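Local coordinates for protein nitrite oxidoreductase subunit A (Kuenenia stuttgartiensis, PDB 7B04) that belongs to the NarG-like molybdopterin oxidoreductases and is an enzyme subunit that holds a molybdenum atom, two MD1 groups and an iron/sulfur cluster, at residues Cys75-Ala79 / Val89-Asp94; Thr62-Cys66 / Trp720-Ile725. One frame throughout, in Å; residues are numbered along the deposited sequence.

Contact 1. Residues Cys75-Ala79 / Val89-Asp94; sequences CRIRA and VEQNYD. With SF4 (iron/sulfur cluster), chain C.
Arg78 meets Glu90 and Asn92 where strands 76-82 and 85-91 run antiparallel as a beta hairpin. Arg78 and Glu90 form a hydrogen-bonded pair: Arg78 N gives a bond of 3.2 Å to Glu90 O, and Glu90 N returns one of 2.6 Å to Arg78 O. The Arg78 side chain starts with CB 3.7 Å from Glu90 O. Its CG stands anti to the backbone N (chi1 -178°), and CD passes close to Asn92 OD1. A bend at chi3 (-66°) brings the edge of the guanidinium to Asn92 OD1, where NE donates at 2.5 Å, with the guanidinium and amide planes 49° apart. NH2 adds a weak bond to the same oxygen, while NH1 reaches Thr62 OG1 on strand 61-66. Two donors thus hold the carbonyl end of Asn92. Its ND2 donates a hydrogen bond to Asp94 OD2 (3.2 Å) from above the carboxylate plane, and this oxygen has a second hydrogen bond with Tyr98 OH. Glu90 carries its carboxylate away from strand 76-82, into salt bridges with Arg241 and Arg257 of the subunit B chain. The apolar face carries Ala79 CB, 3.7 Å from Val89 CG2. Near Cys75 and Ile77 lies the iron/sulfur cluster: Ile77 CD1 touches its S1 atom at 3.6 Å, and Cys75 SG ligates iron FE4 at 2.3 Å.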
loop_
_atom_site.group_PDB
_atom_site.type_symbol
_atom_site.label_atom_id
_atom_site.label_comp_id
_atom_site.label_asym_id
_atom_site.label_seq_id
_atom_site.Cartn_x
_atom_site.Cartn_y
_atom_site.Cartn_z
ATOM N N CYS B 75 -7.525 2.674 12.015
ATOM C CA CYS B 75 -8.702 1.871 11.718
ATOM C C CYS B 75 -9.049 0.945 12.878
ATOM O O CYS B 75 -8.176 0.447 13.594
ATOM C CB CYS B 75 -8.474 1.048 10.450
ATOM S SG CYS B 75 -8.335 2.025 8.937
ATOM N N ARG B 76 -10.349 0.708 13.044
ATOM C CA ARG B 76 -10.852 -0.254 14.013
ATOM C C ARG B 76 -10.990 -1.597 13.311
ATOM O O ARG B 76 -11.664 -1.702 12.281
ATOM C CB ARG B 76 -12.186 0.208 14.592
ATOM C CG ARG B 76 -12.829 -0.808 15.496
ATOM C CD ARG B 76 -11.933 -1.121 16.671
ATOM N NE ARG B 76 -11.873 -0.061 17.668
ATOM C CZ ARG B 76 -11.163 -0.143 18.788
ATOM N NH1 ARG B 76 -10.463 -1.238 19.054
ATOM N NH2 ARG B 76 -11.155 0.867 19.648
ATOM N N ILE B 77 -10.355 -2.617 13.875
ATOM C CA ILE B 77 -10.047 -3.840 13.151
ATOM C C ILE B 77 -10.708 -5.044 13.809
ATOM O O ILE B 77 -10.746 -5.143 15.039
ATOM C CB ILE B 77 -8.516 -4.004 13.119
ATOM C CG1 ILE B 77 -7.871 -2.768 12.486
ATOM C CG2 ILE B 77 -8.142 -5.235 12.405
ATOM C CD1 ILE B 77 -7.562 -2.905 11.031
ATOM N N ARG B 78 -11.217 -5.965 12.984
ATOM C CA ARG B 78 -11.761 -7.241 13.447
ATOM C C ARG B 78 -10.961 -8.382 12.823
ATOM O O ARG B 78 -11.004 -8.580 11.603
ATOM C CB ARG B 78 -13.245 -7.375 13.108
ATOM C CG ARG B 78 -13.855 -8.673 13.608
ATOM C CD ARG B 78 -15.363 -8.713 13.427
ATOM N NE ARG B 78 -16.043 -7.723 14.258
ATOM C CZ ARG B 78 -16.284 -7.872 15.557
ATOM N NH1 ARG B 78 -15.897 -8.972 16.187
ATOM N NH2 ARG B 78 -16.911 -6.915 16.229
ATOM N N ALA B 79 -10.246 -9.135 13.655
ATOM C CA ALA B 79 -9.418 -10.248 13.213
ATOM C C ALA B 79 -10.080 -11.574 13.575
ATOM O O ALA B 79 -10.754 -11.684 14.603
ATOM C CB ALA B 79 -8.017 -10.176 13.830
ATOM N N VAL B 89 -7.890 -11.027 8.889
ATOM C CA VAL B 89 -8.517 -9.815 9.465
ATOM C C VAL B 89 -9.603 -9.335 8.522
ATOM O O VAL B 89 -9.663 -9.797 7.404
ATOM C CB VAL B 89 -7.443 -8.744 9.625
ATOM C CG1 VAL B 89 -7.395 -7.859 8.426
ATOM C CG2 VAL B 89 -7.623 -7.929 10.868
ATOM N N GLU B 90 -10.513 -8.522 9.019
ATOM C CA GLU B 90 -11.527 -7.937 8.123
ATOM C C GLU B 90 -12.010 -6.634 8.718
ATOM O O GLU B 90 -11.783 -6.395 9.880
ATOM C CB GLU B 90 -12.728 -8.846 7.935
ATOM C CG GLU B 90 -13.604 -8.416 6.780
ATOM C CD GLU B 90 -14.617 -9.405 6.279
ATOM O OE1 GLU B 90 -15.668 -8.981 5.893
ATOM O OE2 GLU B 90 -14.332 -10.577 6.271
ATOM N N GLN B 91 -12.607 -5.798 7.898
ATOM C CA GLN B 91 -13.166 -4.566 8.428
ATOM C C GLN B 91 -14.286 -4.881 9.408
ATOM O O GLN B 91 -14.949 -5.919 9.320
ATOM C CB GLN B 91 -13.708 -3.680 7.311
ATOM C CG GLN B 91 -12.656 -3.088 6.401
ATOM C CD GLN B 91 -12.293 -4.012 5.262
ATOM O OE1 GLN B 91 -12.761 -5.149 5.198
ATOM N NE2 GLN B 91 -11.474 -3.521 4.341
ATOM N N ASN B 92 -14.483 -3.980 10.363
ATOM C CA ASN B 92 -15.507 -4.200 11.370
ATOM C C ASN B 92 -16.895 -3.815 10.880
ATOM O O ASN B 92 -17.884 -4.347 11.397
ATOM C CB ASN B 92 -15.172 -3.415 12.639
ATOM C CG ASN B 92 -15.696 -4.086 13.892
ATOM O OD1 ASN B 92 -16.183 -5.215 13.846
ATOM N ND2 ASN B 92 -15.599 -3.392 15.020
ATOM N N TYR B 93 -16.989 -2.933 9.885
ATOM C CA TYR B 93 -18.265 -2.400 9.410
ATOM C C TYR B 93 -19.068 -1.861 10.596
ATOM O O TYR B 93 -20.172 -2.314 10.908
ATOM C CB TYR B 93 -19.047 -3.457 8.624
ATOM C CG TYR B 93 -18.547 -3.655 7.208
ATOM C CD1 TYR B 93 -19.085 -2.930 6.150
ATOM C CD2 TYR B 93 -17.535 -4.566 6.927
ATOM C CE1 TYR B 93 -18.630 -3.107 4.855
ATOM C CE2 TYR B 93 -17.074 -4.749 5.635
ATOM C CZ TYR B 93 -17.625 -4.018 4.605
ATOM O OH TYR B 93 -17.172 -4.193 3.317
ATOM N N ASP B 94 -18.462 -0.882 11.271
ATOM C CA ASP B 94 -18.940 -0.399 12.557
ATOM C C ASP B 94 -19.186 1.102 12.634
ATOM O O ASP B 94 -19.591 1.586 13.697
ATOM C CB ASP B 94 -17.923 -0.768 13.642
ATOM C CG ASP B 94 -16.525 -0.283 13.299
ATOM O OD1 ASP B 94 -16.317 0.171 12.152
ATOM O OD2 ASP B 94 -15.633 -0.357 14.169
HETATM FE FE1 SF4 C . -3.561 2.157 8.144
HETATM FE FE2 SF4 C . -4.067 -0.109 9.583
HETATM FE FE3 SF4 C . -4.712 -0.001 6.926
HETATM FE FE4 SF4 C . -6.144 1.464 8.730
HETATM S S1 SF4 C . -5.999 -0.805 8.617
HETATM S S2 SF4 C . -5.343 2.177 6.717
HETATM S S3 SF4 C . -4.514 2.037 10.212
HETATM S S4 SF4 C . -2.620 0.110 7.834
#

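Contact 2. Residues Thr62-Cys66 / Trp720-Ile725; sequences TFTYC and WGKTGI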
loop_
_atom_site.group_PDB
_atom_site.type_symbol
_atom_site.label_atom_id
_atom_site.label_comp_id
_atom_site.label_asym_id
_atom_site.label_seq_id
_atom_site.Cartn_x
_atom_site.Cartn_y
_atom_site.Cartn_z
ATOM N N THR B 62 -13.361 -14.191 17.423
ATOM C CA THR B 62 -13.067 -12.958 16.725
ATOM C C THR B 62 -12.722 -11.939 17.799
ATOM O O THR B 62 -13.232 -12.010 18.920
ATOM C CB THR B 62 -14.277 -12.538 15.868
ATOM O OG1 THR B 62 -13.966 -11.355 15.114
ATOM C CG2 THR B 62 -15.511 -12.305 16.733
ATOM N N PHE B 63 -11.814 -11.029 17.482
ATOM C CA PHE B 63 -11.429 -9.998 18.430
ATOM C C PHE B 63 -11.169 -8.707 17.675
ATOM O O PHE B 63 -11.106 -8.678 16.442
ATOM C CB PHE B 63 -10.240 -10.465 19.307
ATOM C CG PHE B 63 -8.876 -10.339 18.678
ATOM C CD1 PHE B 63 -8.226 -11.460 18.185
ATOM C CD2 PHE B 63 -8.204 -9.132 18.667
ATOM C CE1 PHE B 63 -6.951 -11.359 17.638
ATOM C CE2 PHE B 63 -6.937 -9.028 18.121
ATOM C CZ PHE B 63 -6.309 -10.144 17.609
ATOM N N THR B 64 -11.078 -7.623 18.439
ATOM C CA THR B 64 -11.007 -6.281 17.884
ATOM C C THR B 64 -9.839 -5.481 18.452
ATOM O O THR B 64 -9.642 -5.445 19.668
ATOM C CB THR B 64 -12.336 -5.571 18.168
ATOM O OG1 THR B 64 -13.314 -5.995 17.209
ATOM C CG2 THR B 64 -12.186 -4.088 18.114
ATOM N N TYR B 65 -9.077 -4.831 17.571
ATOM C CA TYR B 65 -7.996 -3.936 17.973
ATOM C C TYR B 65 -7.980 -2.741 17.023
ATOM O O TYR B 65 -8.847 -2.595 16.155
ATOM C CB TYR B 65 -6.633 -4.643 18.004
ATOM C CG TYR B 65 -6.131 -5.104 16.656
ATOM C CD1 TYR B 65 -6.688 -6.205 16.024
ATOM C CD2 TYR B 65 -5.102 -4.428 16.008
ATOM C CE1 TYR B 65 -6.229 -6.631 14.796
ATOM C CE2 TYR B 65 -4.642 -4.842 14.774
ATOM C CZ TYR B 65 -5.212 -5.944 14.173
ATOM O OH TYR B 65 -4.760 -6.370 12.946
ATOM N N CYS B 66 -6.978 -1.881 17.192
ATOM C CA CYS B 66 -6.794 -0.694 16.367
ATOM C C CYS B 66 -5.404 -0.740 15.746
ATOM O O CYS B 66 -4.403 -0.839 16.465
ATOM C CB CYS B 66 -6.974 0.581 17.194
ATOM S SG CYS B 66 -6.669 2.123 16.292
ATOM N N TRP B 720 -7.952 0.392 22.923
ATOM C CA TRP B 720 -7.843 -1.047 22.740
ATOM C C TRP B 720 -6.731 -1.610 23.624
ATOM O O TRP B 720 -5.893 -0.880 24.167
ATOM C CB TRP B 720 -7.610 -1.391 21.275
ATOM C CG TRP B 720 -6.218 -1.201 20.808
ATOM C CD1 TRP B 720 -5.294 -2.176 20.589
ATOM C CD2 TRP B 720 -5.579 0.042 20.492
ATOM N NE1 TRP B 720 -4.121 -1.621 20.143
ATOM C CE2 TRP B 720 -4.268 -0.259 20.080
ATOM C CE3 TRP B 720 -5.986 1.377 20.518
ATOM C CZ2 TRP B 720 -3.363 0.721 19.693
ATOM C CZ3 TRP B 720 -5.082 2.350 20.135
ATOM C CH2 TRP B 720 -3.787 2.018 19.728
ATOM N N GLY B 721 -6.797 -2.917 23.834
ATOM C CA GLY B 721 -5.797 -3.668 24.574
ATOM C C GLY B 721 -6.359 -4.896 25.263
ATOM O O GLY B 721 -7.555 -5.008 25.524
ATOM N N LYS B 722 -5.460 -5.798 25.647
ATOM C CA LYS B 722 -5.695 -7.043 26.373
ATOM C C LYS B 722 -6.661 -8.007 25.713
ATOM O O LYS B 722 -6.951 -9.055 26.306
ATOM C CB LYS B 722 -6.251 -6.789 27.777
ATOM C CG LYS B 722 -5.660 -5.640 28.555
ATOM C CD LYS B 722 -6.461 -5.504 29.842
ATOM C CE LYS B 722 -5.700 -4.734 30.896
ATOM N NZ LYS B 722 -6.461 -4.653 32.178
ATOM N N THR B 723 -7.137 -7.732 24.505
ATOM C CA THR B 723 -8.155 -8.578 23.891
ATOM C C THR B 723 -7.617 -9.410 22.730
ATOM O O THR B 723 -8.383 -10.143 22.089
ATOM C CB THR B 723 -9.331 -7.715 23.432
ATOM O OG1 THR B 723 -10.452 -8.542 23.081
ATOM C CG2 THR B 723 -8.925 -6.876 22.241
ATOM N N GLY B 724 -6.327 -9.320 22.446
ATOM C CA GLY B 724 -5.725 -10.018 21.316
ATOM C C GLY B 724 -5.082 -11.330 21.721
ATOM O O GLY B 724 -5.614 -12.087 22.544
ATOM N N ILE B 725 -3.900 -11.582 21.167
ATOM C CA ILE B 725 -3.162 -12.807 21.416
ATOM C C ILE B 725 -2.100 -12.547 22.476
ATOM O O ILE B 725 -1.699 -11.408 22.735
ATOM C CB ILE B 725 -2.521 -13.362 20.121
ATOM C CG1 ILE B 725 -1.499 -12.373 19.559
ATOM C CG2 ILE B 725 -3.593 -13.681 19.084
ATOM C CD1 ILE B 725 -0.655 -12.935 18.426
#
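Cys66 lies over one face of the Trp720 indole, where the end of strand 61-66, outermost in a three-stranded antiparallel sheet, meets the loop that follows strand 716-720. At this end every residue in the contact is buried. Cys66 CB sits 3.7 Å from the centroid of the Trp720 six-membered ring, 20° off its normal, in a CH-pi contact. With SG anti to the backbone N (chi1 176°), the sulfur stays over the same ring, 4.4 Å from that centroid, as a sulfur-aromatic contact. Tyr65 CB adds to the packing, 3.8 Å from Trp720 CD1 at the pyrrole end. The indole also meets the Phe703 ring, and its NE1 makes a weak hydrogen bond to Trp700 O. The side chain of Trp720 is about 7 Å from a bound MD1, and that of Cys66 about 6 Å from the iron/sulfur cluster. The loop leaves the strand at Gly721 and exposed Lys722 and returns through exposed Thr723, whose methyl CG2 lies against Thr64 O, and partly exposed Gly724. This end is more open to solvent, although Phe63 itself is buried and closely packed. Ile725 CG2 brushes Phe63 CE1 at 4.3 Å, obliquely to the ring, and Thr723 O approaches Phe63 CB at 3.4 Å. Over one face of this phenyl ring lies Gly724 CA, 3.7 Å from the centroid.

In the fold
Both contacts belong to one three-stranded antiparallel sheet, in which strand 76-82 lies between strands 61-66 and 85-91. Contact 1 pairs the middle strand with one outermost strand; contact 2 packs a loop from far along the chain against the other. Their centres are 11 Å apart, and backbone hydrogen bonds, such as Ile77 N to Tyr65 O (2.7 Å), join them. Contact 1 is buried, partly under subunit B, and is largely polar, with backbone pairing and an arginine-amide link. Contact 2 combines aromatic faces with sulfur and carbon, is partly buried, its loop side at Thr723 exposed, and meets no other chain of the assembly. Arg76 bridges them, packing on Thr64 and Trp720.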